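Local coordinates for protein 4-oxalmesaconate hydratase (Pseudomonas putida, PDB 5CGZ) that catalyses the zinc-dependent hydration of 4-carboxy-2-hydroxymuconate to 4-carboxy-4-hydroxy-2-oxoadipate, the third step of gallate degradation, at residues Val202-Ala210 / Asn221-Gln229. Residues are numbered along the deposited sequence; the frame is centred on the assembly and turned at random.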
loop_
_atom_site.group_PDB
_atom_site.type_symbol
_atom_site.label_atom_id
_atom_site.label_comp_id
_atom_site.label_asym_id
_atom_site.label_seq_id
_atom_site.Cartn_x
_atom_site.Cartn_y
_atom_site.Cartn_z
ATOM N N VAL A 202 2.759 6.129 26.149
ATOM C CA VAL A 202 3.153 6.388 24.756
ATOM C C VAL A 202 4.573 6.946 24.691
ATOM O O VAL A 202 5.404 6.450 23.934
ATOM C CB VAL A 202 2.206 7.383 24.040
ATOM C CG1 VAL A 202 2.789 7.789 22.672
ATOM C CG2 VAL A 202 0.814 6.773 23.861
ATOM N N ALA A 203 4.853 7.968 25.499
ATOM C CA ALA A 203 6.175 8.602 25.489
ATOM C C ALA A 203 7.268 7.618 25.911
ATOM O O ALA A 203 8.377 7.629 25.366
ATOM C CB ALA A 203 6.189 9.840 26.399
ATOM N N LEU A 204 6.959 6.766 26.883
ATOM C CA LEU A 204 7.928 5.779 27.335
ATOM C C LEU A 204 8.172 4.730 26.253
ATOM O O LEU A 204 9.316 4.328 26.025
ATOM C CB LEU A 204 7.460 5.115 28.636
ATOM C CG LEU A 204 7.517 5.970 29.908
ATOM C CD1 LEU A 204 6.708 5.321 31.036
ATOM C CD2 LEU A 204 8.965 6.215 30.356
ATOM N N GLN A 205 7.107 4.293 25.579
ATOM C CA GLN A 205 7.254 3.309 24.506
ATOM C C GLN A 205 8.071 3.885 23.349
ATOM O O GLN A 205 8.997 3.252 22.846
ATOM C CB GLN A 205 5.878 2.839 24.002
ATOM C CG GLN A 205 5.094 1.987 25.014
ATOM C CD GLN A 205 5.861 0.753 25.454
ATOM O OE1 GLN A 205 6.683 0.814 26.371
ATOM N NE2 GLN A 205 5.603 -0.375 24.796
ATOM N N ARG A 206 7.725 5.094 22.926
ATOM C CA ARG A 206 8.456 5.727 21.832
ATOM C C ARG A 206 9.889 6.001 22.265
ATOM O O ARG A 206 10.805 5.953 21.450
ATOM C CB ARG A 206 7.766 7.020 21.380
ATOM C CG ARG A 206 6.341 6.804 20.850
ATOM C CD ARG A 206 6.277 5.691 19.809
ATOM N NE ARG A 206 4.932 5.587 19.237
ATOM C CZ ARG A 206 4.554 4.675 18.346
ATOM N NH1 ARG A 206 5.421 3.771 17.898
ATOM N NH2 ARG A 206 3.306 4.673 17.895
ATOM N N GLY A 207 10.081 6.267 23.556
ATOM C CA GLY A 207 11.419 6.465 24.090
ATOM C C GLY A 207 12.287 5.233 23.895
ATOM O O GLY A 207 13.427 5.327 23.433
ATOM N N VAL A 208 11.749 4.070 24.246
ATOM C CA VAL A 208 12.488 2.819 24.075
ATOM C C VAL A 208 12.776 2.562 22.599
ATOM O O VAL A 208 13.880 2.160 22.238
ATOM C CB VAL A 208 11.719 1.612 24.678
ATOM C CG1 VAL A 208 12.345 0.284 24.231
ATOM C CG2 VAL A 208 11.695 1.704 26.207
ATOM N N GLN A 209 11.788 2.813 21.739
ATOM C CA GLN A 209 11.962 2.575 20.305
ATOM C C GLN A 209 12.983 3.534 19.691
ATOM O O GLN A 209 13.788 3.130 18.862
ATOM C CB GLN A 209 10.624 2.686 19.571
ATOM C CG GLN A 209 9.587 1.657 20.040
ATOM C CD GLN A 209 8.189 1.951 19.507
ATOM O OE1 GLN A 209 8.009 2.810 18.644
ATOM N NE2 GLN A 209 7.195 1.237 20.025
ATOM N N ALA A 210 12.941 4.802 20.092
ATOM C CA ALA A 210 13.927 5.771 19.630
ATOM C C ALA A 210 15.334 5.336 20.054
ATOM O O ALA A 210 16.275 5.369 19.255
ATOM C CB ALA A 210 13.604 7.168 20.174
ATOM N N ASN A 221 20.673 9.024 26.630
ATOM C CA ASN A 221 19.686 8.775 27.671
ATOM C C ASN A 221 18.287 9.111 27.161
ATOM O O ASN A 221 17.704 10.119 27.546
ATOM C CB ASN A 221 20.029 9.602 28.916
ATOM C CG ASN A 221 19.045 9.386 30.050
ATOM O OD1 ASN A 221 18.618 8.263 30.307
ATOM N ND2 ASN A 221 18.671 10.469 30.725
ATOM N N ILE A 222 17.762 8.286 26.264
ATOM C CA ILE A 222 16.498 8.618 25.614
ATOM C C ILE A 222 15.366 7.887 26.321
ATOM O O ILE A 222 15.203 6.677 26.162
ATOM C CB ILE A 222 16.525 8.268 24.116
ATOM C CG1 ILE A 222 17.731 8.946 23.447
ATOM C CG2 ILE A 222 15.231 8.706 23.457
ATOM C CD1 ILE A 222 17.949 8.550 21.982
ATOM N N VAL A 223 14.604 8.627 27.120
ATOM C CA VAL A 223 13.601 8.029 27.993
ATOM C C VAL A 223 12.186 8.327 27.509
ATOM O O VAL A 223 11.311 7.468 27.571
ATOM C CB VAL A 223 13.746 8.536 29.436
ATOM C CG1 VAL A 223 12.697 7.872 30.346
ATOM C CG2 VAL A 223 15.164 8.270 29.950
ATOM N N TYR A 224 11.978 9.552 27.034
ATOM C CA TYR A 224 10.685 9.997 26.529
ATOM C C TYR A 224 10.845 10.515 25.105
ATOM O O TYR A 224 11.757 11.304 24.836
ATOM C CB TYR A 224 10.100 11.108 27.418
ATOM C CG TYR A 224 9.887 10.713 28.867
ATOM C CD1 TYR A 224 8.710 10.088 29.272
ATOM C CD2 TYR A 224 10.856 10.972 29.826
ATOM C CE1 TYR A 224 8.504 9.728 30.591
ATOM C CE2 TYR A 224 10.664 10.614 31.159
ATOM C CZ TYR A 224 9.488 9.994 31.530
ATOM O OH TYR A 224 9.290 9.643 32.842
ATOM N N ALA A 225 9.970 10.089 24.195
ATOM C CA ALA A 225 10.044 10.576 22.815
ATOM C C ALA A 225 8.653 10.791 22.235
ATOM O O ALA A 225 7.685 10.192 22.702
ATOM C CB ALA A 225 10.848 9.598 21.938
ATOM N N GLU A 226 8.556 11.665 21.234
ATOM C CA GLU A 226 7.344 11.790 20.430
ATOM C C GLU A 226 7.640 11.300 19.009
ATOM O O GLU A 226 8.703 11.593 18.449
ATOM C CB GLU A 226 6.833 13.239 20.420
ATOM C CG GLU A 226 6.160 13.632 21.732
ATOM C CD GLU A 226 5.772 15.115 21.825
ATOM O OE1 GLU A 226 6.130 15.914 20.927
ATOM O OE2 GLU A 226 5.106 15.474 22.822
ATOM N N GLY A 227 6.724 10.518 18.451
ATOM C CA GLY A 227 6.869 10.025 17.088
ATOM C C GLY A 227 6.132 10.937 16.122
ATOM O O GLY A 227 5.035 11.421 16.430
ATOM N N LEU A 228 6.744 11.185 14.969
ATOM C CA LEU A 228 6.172 12.048 13.933
ATOM C C LEU A 228 6.225 11.355 12.575
ATOM O O LEU A 228 7.185 10.636 12.278
ATOM C CB LEU A 228 6.930 13.378 13.833
ATOM C CG LEU A 228 6.914 14.455 14.929
ATOM C CD1 LEU A 228 5.505 14.908 15.233
ATOM C CD2 LEU A 228 7.622 13.990 16.183
ATOM N N GLN A 229 5.215 11.585 11.740
ATOM C CA GLN A 229 5.299 11.154 10.348
ATOM C C GLN A 229 5.400 12.363 9.428
ATOM O O GLN A 229 4.507 13.204 9.390
ATOM C CB GLN A 229 4.096 10.289 9.947
ATOM C CG GLN A 229 4.217 9.787 8.505
ATOM C CD GLN A 229 3.413 8.515 8.215
ATOM O OE1 GLN A 229 2.365 8.277 8.805
ATOM N NE2 GLN A 229 3.918 7.693 7.292
HETATM O O HOH W 1 11.472 4.846 27.872
#
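Ala-203 O, already accepting the helical bond from Gly-207 N, takes a second from Ala-225 N at 3.2 Å, the donors arriving from opposite faces of the carbonyl plane. Helix 193-212 thereby crosses the start of strand 225-230, which runs antiparallel between 154-157 and 171-174 in the mixed sheet, away from the zinc site. Tyr-224 CA adds a CH···O contact to the same oxygen, while Ala-203 CB meets the Tyr-224 ring at its edge, 3.8 Å from CD1. That ring also stacks with Trp-179. Leu-204 runs alongside it; chi1 (-72°) sets CG beside the backbone N, and chi2 brings CD2 to 3.6 Å from Tyr-224 CE1. Cut back to an alanine, Tyr-224 would probably leave Leu-204 CD2 and Ala-203 CB without the ring they pack on and Trp-179 without its stack. One water donates to both Leu-204 O and Val-223 O. Arg-206 lays CB 3.4 Å from Ala-225 O, then bends away: NH1 hydrogen-bonds Gln-209 OE1 in the guanidinium plane, and NH2 salt-bridges Glu-158 and Glu-163 of a second subunit. At Gly-207 a CB would run into Val-223 O; the bare CA passes 4.4 Å from Tyr-224 CA. Ala-210 CB packs against Ile-222 CG2 and Ala-225 CB. Small residues thus permit helix 202-210 and strand 225-229, crossing at 79°, to approach within 6.5 Å between axes, where one direct N-H···O bond and one water bridge join the backbones beside the packed Leu-204 and Tyr-224.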